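Local coordinates for protein 4-oxalocrotonate tautomerase family enzyme (Burkholderia sp. RPE67, PDB 6VVM) that is a tautomerase-family protein with two tautomerase-like halves in one chain, and assembles as a trimer, at residues His11-Glu14 with Arg15-Ser18; Leu19-Gly22 with Leu23-Thr27; Val94-Gln97 with Ser98-Val101; Gly115-Ala118 with Arg119-Gly122. All coordinates share one frame; numbering follows the deposited sequence.

Interaction 1 of 4, residues His11-Glu14 with Arg15-Ser18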
loop_
_atom_site.group_PDB
_atom_site.type_symbol
_atom_site.label_atom_id
_atom_site.label_comp_id
_atom_site.label_asym_id
_atom_site.label_seq_id
_atom_site.Cartn_x
_atom_site.Cartn_y
_atom_site.Cartn_z
ATOM N N HIS A 11 13.061 6.254 -15.409
ATOM C CA HIS A 11 13.640 4.975 -15.813
ATOM C C HIS A 11 12.976 4.475 -17.088
ATOM O O HIS A 11 11.758 4.576 -17.250
ATOM C CB HIS A 11 13.494 3.940 -14.699
ATOM C CG HIS A 11 14.364 4.210 -13.509
ATOM N ND1 HIS A 11 15.741 4.205 -13.579
ATOM C CD2 HIS A 11 14.055 4.497 -12.223
ATOM C CE1 HIS A 11 16.243 4.473 -12.386
ATOM N NE2 HIS A 11 15.242 4.654 -11.545
ATOM N N SER A 12 13.786 3.930 -17.993
ATOM C CA SER A 12 13.275 3.521 -19.287
ATOM C C SER A 12 12.317 2.346 -19.136
ATOM O O SER A 12 12.296 1.645 -18.120
ATOM C CB SER A 12 14.420 3.135 -20.227
ATOM O OG SER A 12 15.150 2.045 -19.694
ATOM N N ASP A 13 11.498 2.148 -20.165
ATOM C CA ASP A 13 10.600 1.006 -20.156
ATOM C C ASP A 13 11.386 -0.296 -20.140
ATOM O O ASP A 13 10.998 -1.249 -19.459
ATOM C CB ASP A 13 9.660 1.077 -21.353
ATOM C CG ASP A 13 8.655 2.221 -21.231
ATOM O OD1 ASP A 13 8.349 2.625 -20.094
ATOM O OD2 ASP A 13 8.179 2.716 -22.267
ATOM N N GLU A 14 12.507 -0.351 -20.870
ATOM C CA GLU A 14 13.311 -1.570 -20.856
ATOM C C GLU A 14 13.894 -1.818 -19.468
ATOM O O GLU A 14 13.970 -2.963 -19.017
ATOM C CB GLU A 14 14.428 -1.500 -21.907
ATOM C CG GLU A 14 15.294 -2.778 -21.962
ATOM C CD GLU A 14 16.410 -2.710 -22.999
ATOM O OE1 GLU A 14 16.481 -1.705 -23.726
ATOM O OE2 GLU A 14 17.212 -3.669 -23.090
ATOM N N ARG A 15 14.310 -0.762 -18.773
ATOM C CA ARG A 15 14.836 -0.959 -17.428
ATOM C C ARG A 15 13.745 -1.424 -16.470
ATOM O O ARG A 15 13.995 -2.263 -15.599
ATOM C CB ARG A 15 15.489 0.320 -16.909
ATOM C CG ARG A 15 16.154 0.121 -15.565
ATOM C CD ARG A 15 16.900 1.347 -15.118
ATOM N NE ARG A 15 18.300 1.332 -15.541
ATOM C CZ ARG A 15 19.121 2.367 -15.378
ATOM N NH1 ARG A 15 18.670 3.489 -14.825
ATOM N NH2 ARG A 15 20.381 2.291 -15.777
ATOM N N LYS A 16 12.534 -0.867 -16.596
ATOM C CA LYS A 16 11.429 -1.344 -15.773
ATOM C C LYS A 16 11.127 -2.808 -16.069
ATOM O O LYS A 16 10.885 -3.598 -15.151
ATOM C CB LYS A 16 10.194 -0.475 -15.998
ATOM C CG LYS A 16 10.386 0.956 -15.519
ATOM C CD LYS A 16 9.072 1.715 -15.501
ATOM C CE LYS A 16 8.818 2.469 -16.789
ATOM N NZ LYS A 16 7.905 3.642 -16.484
ATOM N N ALA A 17 11.140 -3.186 -17.350
ATOM C CA ALA A 17 10.991 -4.596 -17.702
ATOM C C ALA A 17 12.117 -5.448 -17.112
ATOM O O ALA A 17 11.878 -6.570 -16.651
ATOM C CB ALA A 17 10.937 -4.746 -19.227
ATOM N N SER A 18 13.350 -4.930 -17.091
ATOM C CA SER A 18 14.441 -5.702 -16.494
ATOM C C SER A 18 14.313 -5.747 -14.974
ATOM O O SER A 18 14.713 -6.727 -14.339
ATOM C CB SER A 18 15.793 -5.118 -16.914
ATOM O OG SER A 18 16.847 -5.678 -16.152
#

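Interaction 2 of 4, residues Leu19-Gly22 with Leu23-Thr27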
loop_
_atom_site.group_PDB
_atom_site.type_symbol
_atom_site.label_atom_id
_atom_site.label_comp_id
_atom_site.label_asym_id
_atom_site.label_seq_id
_atom_site.Cartn_x
_atom_site.Cartn_y
_atom_site.Cartn_z
ATOM N N LEU A 19 13.706 -4.727 -14.377
ATOM C CA LEU A 19 13.457 -4.781 -12.942
ATOM C C LEU A 19 12.388 -5.810 -12.603
ATOM O O LEU A 19 12.522 -6.540 -11.614
ATOM C CB LEU A 19 13.038 -3.403 -12.437
ATOM C CG LEU A 19 12.699 -3.352 -10.942
ATOM C CD1 LEU A 19 13.944 -3.577 -10.109
ATOM C CD2 LEU A 19 12.038 -2.006 -10.574
ATOM N N ILE A 20 11.304 -5.860 -13.393
ATOM C CA ILE A 20 10.253 -6.843 -13.164
ATOM C C ILE A 20 10.825 -8.243 -13.325
ATOM O O ILE A 20 10.534 -9.149 -12.538
ATOM C CB ILE A 20 9.058 -6.600 -14.112
ATOM C CG1 ILE A 20 8.155 -5.461 -13.580
ATOM C CG2 ILE A 20 8.257 -7.899 -14.308
ATOM C CD1 ILE A 20 7.395 -4.706 -14.662
ATOM N N ASP A 21 11.693 -8.418 -14.319
ATOM C CA ASP A 21 12.340 -9.711 -14.545
ATOM C C ASP A 21 13.207 -10.107 -13.354
ATOM O O ASP A 21 13.099 -11.222 -12.830
ATOM C CB ASP A 21 13.167 -9.641 -15.833
ATOM C CG ASP A 21 14.060 -10.865 -16.039
ATOM O OD1 ASP A 21 13.567 -12.005 -15.879
ATOM O OD2 ASP A 21 15.249 -10.674 -16.387
ATOM N N GLY A 22 14.049 -9.191 -12.887
ATOM C CA GLY A 22 14.986 -9.543 -11.833
ATOM C C GLY A 22 14.309 -9.774 -10.497
ATOM O O GLY A 22 14.675 -10.688 -9.760
ATOM N N LEU A 23 13.318 -8.935 -10.158
ATOM C CA LEU A 23 12.609 -9.102 -8.890
ATOM C C LEU A 23 11.825 -10.408 -8.854
ATOM O O LEU A 23 11.619 -10.991 -7.782
ATOM C CB LEU A 23 11.678 -7.907 -8.654
ATOM C CG LEU A 23 12.393 -6.567 -8.433
ATOM C CD1 LEU A 23 11.337 -5.486 -8.293
ATOM C CD2 LEU A 23 13.231 -6.603 -7.177
ATOM N N THR A 24 11.343 -10.862 -10.006
ATOM C CA THR A 24 10.656 -12.145 -10.039
ATOM C C THR A 24 11.646 -13.282 -9.805
ATOM O O THR A 24 11.406 -14.165 -8.979
ATOM C CB THR A 24 9.906 -12.298 -11.370
ATOM O OG1 THR A 24 8.927 -11.249 -11.469
ATOM C CG2 THR A 24 9.180 -13.652 -11.454
ATOM N N ARG A 25 12.788 -13.257 -10.501
ATOM C CA ARG A 25 13.824 -14.253 -10.243
ATOM C C ARG A 25 14.292 -14.182 -8.800
ATOM O O ARG A 25 14.606 -15.208 -8.187
ATOM C CB ARG A 25 15.009 -14.045 -11.182
ATOM C CG ARG A 25 14.672 -14.150 -12.639
ATOM C CD ARG A 25 15.893 -13.778 -13.497
ATOM N NE ARG A 25 15.539 -13.824 -14.906
ATOM C CZ ARG A 25 15.608 -14.922 -15.653
ATOM N NH1 ARG A 25 16.050 -16.062 -15.131
ATOM N NH2 ARG A 25 15.257 -14.873 -16.927
ATOM N N ALA A 26 14.332 -12.974 -8.239
ATOM C CA ALA A 26 14.783 -12.807 -6.865
ATOM C C ALA A 26 13.823 -13.478 -5.904
ATOM O O ALA A 26 14.249 -14.084 -4.912
ATOM C CB ALA A 26 14.915 -11.313 -6.527
ATOM N N THR A 27 12.519 -13.372 -6.194
ATOM C CA THR A 27 11.499 -13.915 -5.315
ATOM C C THR A 27 11.445 -15.431 -5.431
ATOM O O THR A 27 11.383 -16.130 -4.416
ATOM C CB THR A 27 10.143 -13.282 -5.655
ATOM O OG1 THR A 27 10.235 -11.856 -5.498
ATOM C CG2 THR A 27 9.035 -13.817 -4.746
#

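Interaction 3 of 4, residues Val94-Gln97 with Ser98-Val101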
loop_
_atom_site.group_PDB
_atom_site.type_symbol
_atom_site.label_atom_id
_atom_site.label_comp_id
_atom_site.label_asym_id
_atom_site.label_seq_id
_atom_site.Cartn_x
_atom_site.Cartn_y
_atom_site.Cartn_z
ATOM N N VAL A 94 21.686 2.066 -8.183
ATOM C CA VAL A 94 21.809 2.877 -6.980
ATOM C C VAL A 94 22.452 2.031 -5.891
ATOM O O VAL A 94 22.579 0.812 -6.009
ATOM C CB VAL A 94 20.455 3.426 -6.480
ATOM C CG1 VAL A 94 19.867 4.416 -7.479
ATOM C CG2 VAL A 94 19.496 2.279 -6.206
ATOM N N SER A 95 22.828 2.697 -4.802
ATOM C CA SER A 95 23.501 2.008 -3.712
ATOM C C SER A 95 22.563 1.013 -3.047
ATOM O O SER A 95 21.365 1.271 -2.888
ATOM C CB SER A 95 24.005 3.015 -2.675
ATOM O OG SER A 95 22.983 3.287 -1.736
ATOM N N LEU A 96 23.114 -0.144 -2.678
ATOM C CA LEU A 96 22.371 -1.088 -1.851
ATOM C C LEU A 96 21.903 -0.432 -0.559
ATOM O O LEU A 96 20.806 -0.725 -0.070
ATOM C CB LEU A 96 23.238 -2.310 -1.540
ATOM C CG LEU A 96 22.601 -3.471 -0.759
ATOM C CD1 LEU A 96 21.471 -4.166 -1.531
ATOM C CD2 LEU A 96 23.664 -4.488 -0.354
ATOM N N GLN A 97 22.713 0.482 -0.018
ATOM C CA GLN A 97 22.403 1.127 1.250
ATOM C C GLN A 97 21.106 1.935 1.193
ATOM O O GLN A 97 20.460 2.124 2.227
ATOM C CB GLN A 97 23.589 2.023 1.655
ATOM C CG GLN A 97 24.813 1.261 2.172
ATOM C CD GLN A 97 25.766 0.774 1.073
ATOM O OE1 GLN A 97 25.421 0.756 -0.113
ATOM N NE2 GLN A 97 26.975 0.367 1.474
ATOM N N SER A 98 20.692 2.377 0.005
ATOM C CA SER A 98 19.488 3.176 -0.157
ATOM C C SER A 98 18.204 2.354 -0.227
ATOM O O SER A 98 17.124 2.948 -0.194
ATOM C CB SER A 98 19.604 4.030 -1.424
ATOM O OG SER A 98 19.539 3.205 -2.588
ATOM N N THR A 99 18.277 1.021 -0.319
ATOM C CA THR A 99 17.082 0.210 -0.526
ATOM C C THR A 99 16.393 -0.134 0.794
ATOM O O THR A 99 17.044 -0.385 1.815
ATOM C CB THR A 99 17.412 -1.084 -1.280
ATOM O OG1 THR A 99 18.303 -1.874 -0.493
ATOM C CG2 THR A 99 18.067 -0.797 -2.654
ATOM N N ARG A 100 15.061 -0.146 0.754
ATOM C CA ARG A 100 14.205 -0.513 1.875
ATOM C C ARG A 100 13.265 -1.620 1.438
ATOM O O ARG A 100 12.708 -1.557 0.340
ATOM C CB ARG A 100 13.358 0.682 2.357
ATOM C CG ARG A 100 14.133 1.869 2.878
ATOM C CD ARG A 100 14.988 1.459 4.038
ATOM N NE ARG A 100 15.344 2.571 4.927
ATOM C CZ ARG A 100 16.159 3.570 4.595
ATOM N NH1 ARG A 100 16.459 4.507 5.483
ATOM N NH2 ARG A 100 16.671 3.640 3.375
ATOM N N VAL A 101 13.068 -2.620 2.301
ATOM C CA VAL A 101 12.104 -3.688 2.051
ATOM C C VAL A 101 11.181 -3.817 3.253
ATOM O O VAL A 101 11.640 -3.833 4.400
ATOM C CB VAL A 101 12.792 -5.043 1.772
ATOM C CG1 VAL A 101 11.730 -6.156 1.626
ATOM C CG2 VAL A 101 13.673 -4.943 0.529
HETATM O O HOH W 1 19.159 4.526 3.220
#

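Interaction 4 of 4, residues Gly115-Ala118 with Arg119-Gly122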
loop_
_atom_site.group_PDB
_atom_site.type_symbol
_atom_site.label_atom_id
_atom_site.label_comp_id
_atom_site.label_asym_id
_atom_site.label_seq_id
_atom_site.Cartn_x
_atom_site.Cartn_y
_atom_site.Cartn_z
ATOM N N GLY A 115 -12.521 -15.398 -4.973
ATOM C CA GLY A 115 -13.639 -15.388 -4.052
ATOM C C GLY A 115 -13.551 -16.387 -2.921
ATOM O O GLY A 115 -14.437 -16.399 -2.059
ATOM N N LYS A 116 -12.517 -17.224 -2.896
ATOM C CA LYS A 116 -12.298 -18.191 -1.833
ATOM C C LYS A 116 -11.053 -17.802 -1.052
ATOM O O LYS A 116 -10.103 -17.266 -1.616
ATOM C CB LYS A 116 -12.118 -19.618 -2.378
ATOM C CG LYS A 116 -13.058 -19.994 -3.512
ATOM C CD LYS A 116 -14.507 -19.947 -3.070
ATOM C CE LYS A 116 -15.460 -19.925 -4.282
ATOM N NZ LYS A 116 -15.574 -18.560 -4.928
ATOM N N THR A 117 -11.051 -18.111 0.239
ATOM C CA THR A 117 -9.875 -17.819 1.042
ATOM C C THR A 117 -8.737 -18.793 0.735
ATOM O O THR A 117 -8.945 -19.922 0.279
ATOM C CB THR A 117 -10.192 -17.883 2.535
ATOM O OG1 THR A 117 -10.510 -19.233 2.900
ATOM C CG2 THR A 117 -11.346 -16.962 2.886
ATOM N N ALA A 118 -7.512 -18.336 1.012
ATOM C CA ALA A 118 -6.349 -19.209 0.854
ATOM C C ALA A 118 -6.495 -20.479 1.683
ATOM O O ALA A 118 -6.135 -21.575 1.228
ATOM C CB ALA A 118 -5.078 -18.462 1.240
ATOM N N ARG A 119 -7.026 -20.360 2.903
ATOM C CA ARG A 119 -7.177 -21.552 3.726
ATOM C C ARG A 119 -8.173 -22.522 3.100
ATOM O O ARG A 119 -7.922 -23.732 3.063
ATOM C CB ARG A 119 -7.593 -21.180 5.147
ATOM C CG ARG A 119 -7.605 -22.393 6.061
ATOM C CD ARG A 119 -8.402 -22.194 7.322
ATOM N NE ARG A 119 -7.557 -21.768 8.428
ATOM C CZ ARG A 119 -7.999 -21.583 9.671
ATOM N NH1 ARG A 119 -9.274 -21.788 9.965
ATOM N NH2 ARG A 119 -7.173 -21.189 10.626
ATOM N N ALA A 120 -9.291 -22.002 2.580
ATOM C CA ALA A 120 -10.225 -22.820 1.815
ATOM C C ALA A 120 -9.540 -23.533 0.655
ATOM O O ALA A 120 -9.954 -24.635 0.272
ATOM C CB ALA A 120 -11.365 -21.951 1.291
ATOM N N LEU A 121 -8.498 -22.934 0.092
ATOM C CA LEU A 121 -7.840 -23.476 -1.089
ATOM C C LEU A 121 -6.637 -24.352 -0.759
ATOM O O LEU A 121 -6.015 -24.896 -1.680
ATOM C CB LEU A 121 -7.412 -22.332 -2.016
ATOM C CG LEU A 121 -8.541 -21.562 -2.707
ATOM C CD1 LEU A 121 -8.034 -20.239 -3.269
ATOM C CD2 LEU A 121 -9.199 -22.406 -3.797
ATOM N N GLY A 122 -6.289 -24.500 0.517
ATOM C CA GLY A 122 -5.160 -25.328 0.898
ATOM C C GLY A 122 -3.847 -24.599 1.063
ATOM O O GLY A 122 -2.792 -25.244 1.057
#

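Interaction 1 of 4, residues His11-Glu14 with Arg15-Ser18
Ser12 caps the N-terminal end of helix 13-31, the helix of the first beta-alpha-beta unit of this tautomerase fold. Its OG accepts from Arg15 N at 3.1 Å, and chi1 of 61° is what lets it do so, since the hydroxyl is folded back between the backbone N and the carbonyl carbon, over the first turn. Behind this cap the close-packed part is backbone: Lys16 N, Ala17 N and Ser18 N donate to Ser12 O, Asp13 O and Glu14 O, the Ala17 bond being 2.9 Å long. Lys16 lies along this side, its CG 3.3 Å from Ser12 O, and a bend at chi3 carries CE to 3.3 Å from Asp13 OD1. The ammonium group is only loosely held by Asp13, a long salt bridge; its stronger partner is Glu44 of the same chain, and Asp110 of the second subunit also pairs with it. Glu14 is on the looser, exposed side, its fully extended side chain leading away from the turn, with its CB closest to Arg15 N. Between these extremes His11 and Arg15, both partly exposed, also touch helix 74-92. Their planes are inclined by 58°, yet each group is approached at its edge: Arg15 NH1 donates to His11 ND1 at 3.3 Å, with an N-H...N angle of 165°.

Interaction 2 of 4, residues Leu19-Gly22 with Leu23-Thr27
Asp21 and Arg25, one turn apart, meet through a salt bridge in which Arg25 NE donates to Asp21 OD1 at 2.9 Å. The carboxylate and guanidinium planes are nearly perpendicular, and one hydrogen bond, not a bidentate pair, joins the groups. The bond is bent, with an N-H...O angle of 142°, and it reaches OD1 on the syn side but 31° out of the carboxylate plane. An extended Arg25 chain from CG to NE, passing 3.3 Å from Asp21 O at its CG, brings NE there. Elsewhere on the turn Thr24 doubles the helical bond to Ile20 O: Thr24 N and Thr24 OG1 both donate to it, from opposite faces of the carbonyl plane, the hydroxyl at 2.9 Å. With OG1 anti to the carbonyl carbon (chi1 -61°), the hydroxyl is turned back toward the preceding turn. Thr27 repeats the device, OG1 donating to Leu23 O at 2.8 Å, so two buried threonine hydroxyls are satisfied by their own helix. All this belongs to helix 13-31, which crosses over between parallel strands 2-8 and 39-45 of a beta-alpha-beta unit. On its sheet-facing side Leu19 and Leu23 cross at a slant, Leu19 CG lying 3.7 Å from Leu23 CD1. Leu23 also packs on Leu3 and Val5 of strand 2-8 and on Thr87 of helix 74-92, while Leu19 and Ile20 rest on Leu42 of strand 39-45. Farther out, Gly115 of the second subunit packs against Ile20 and Thr24.

Interaction 3 of 4, residues Val94-Gln97 with Ser98-Val101
A short 3-10 turn joins helix 74-92 to strand 100-106, and two hydroxyls bind back onto its carbonyls. Ser98 OG donates to Ser95 O at 2.7 Å and Thr99 OG1 to Leu96 O at 2.8 Å, each lying in the plane of the carbonyl it meets. The backbone amides of the same residues use the same oxygens differently: Ser98 N stands 66° out of the plane of Ser95 O, and Thr99 N, 3.1 Å from Leu96 O, is also above its plane, though its N-H points almost straight at the oxygen (168°). Each carbonyl is therefore gripped by two donors, one in plane and one above. Both hydroxyls sit between their own backbone N and carbonyl carbon (chi1 70° for Ser98), which directs them back into the turn. Ser95 OG adds a weak bond from Ser98 N. Contacts by apolar groups are looser: Val94 CG2 approaches Ser98 OG to 3.7 Å, and Leu96 CD1 approaches Thr99 OG1 to 4.0 Å. The turn leads into strand 100-106, in the second half of this tautomerase fold, where Arg100 and Val101 pair in antiparallel fashion with a strand of the third subunit, carrying the sheet across the interface. Arg100 bends back toward the turn through one water, which donates to Gln97 O at 2.9 Å and accepts from Arg100 NH2 at 2.6 Å. Arg100 NE is also bonded to Ala60 O of the third subunit, the stronger partner of this side chain.

Interaction 4 of 4, residues Gly115-Ala118 with Arg119-Gly122
Thr117 OG1 accepts from Ala120 N at 3.0 Å with an N-H...O angle of 162°, an N-cap bond at the start of the short C-terminal helix 118-121. The hydroxyl reaches the amide because chi1 is 67°, which places OG1 between the backbone N and the carbonyl carbon, facing the first turn. The bonds of Leu121 N are weak: it is shared by Thr117 O and Ala118 O, at 3.1 and 3.0 Å respectively, both at angles of 130°. Gly122 closes the helix in a Schellman motif, with positive phi and its N bonded to Arg119 O at 3.1 Å. Packing across the turn itself is slight. Ala120 CB lies 3.3 Å from Thr117 OG1, and Leu121 folds its CG to 3.4 Å from Thr117 O, with Lys116 CB 4.1 Å from that same Leu121 CG. The ammonium end of Lys116 instead bonds Gly114 O. Ala118 packs on Phe111 of strand 111-113, while Thr117 and Arg119 reach Ile20 and Asp13 of the second subunit. With one well-formed capping bond and weak shared ones behind it, this single turn is defined chiefly by its two ends, the threonine cap and the glycine stop.

Along the chain the four contacts come in numerical order. Interactions 1 and 2 adjoin on helix 13-31, their centres 12 Å apart, and lie in the first of the two tautomerase-like halves; interactions 3 and 4 lie in the second, one at the entry to strand 100-106 and the other at the C-terminal end. Interaction 3 is about 18 Å from interaction 1 and 16 Å from interaction 2, centre to centre. Interaction 4 is the outlier: its centre is about 35 Å from those of interactions 1 and 3, and it lies on the opposite side of the chain's centre from interaction 3. Interactions 1, 2 and 4 touch the second subunit, whereas interaction 3 touches the third, so both neighbours in the trimer are engaged.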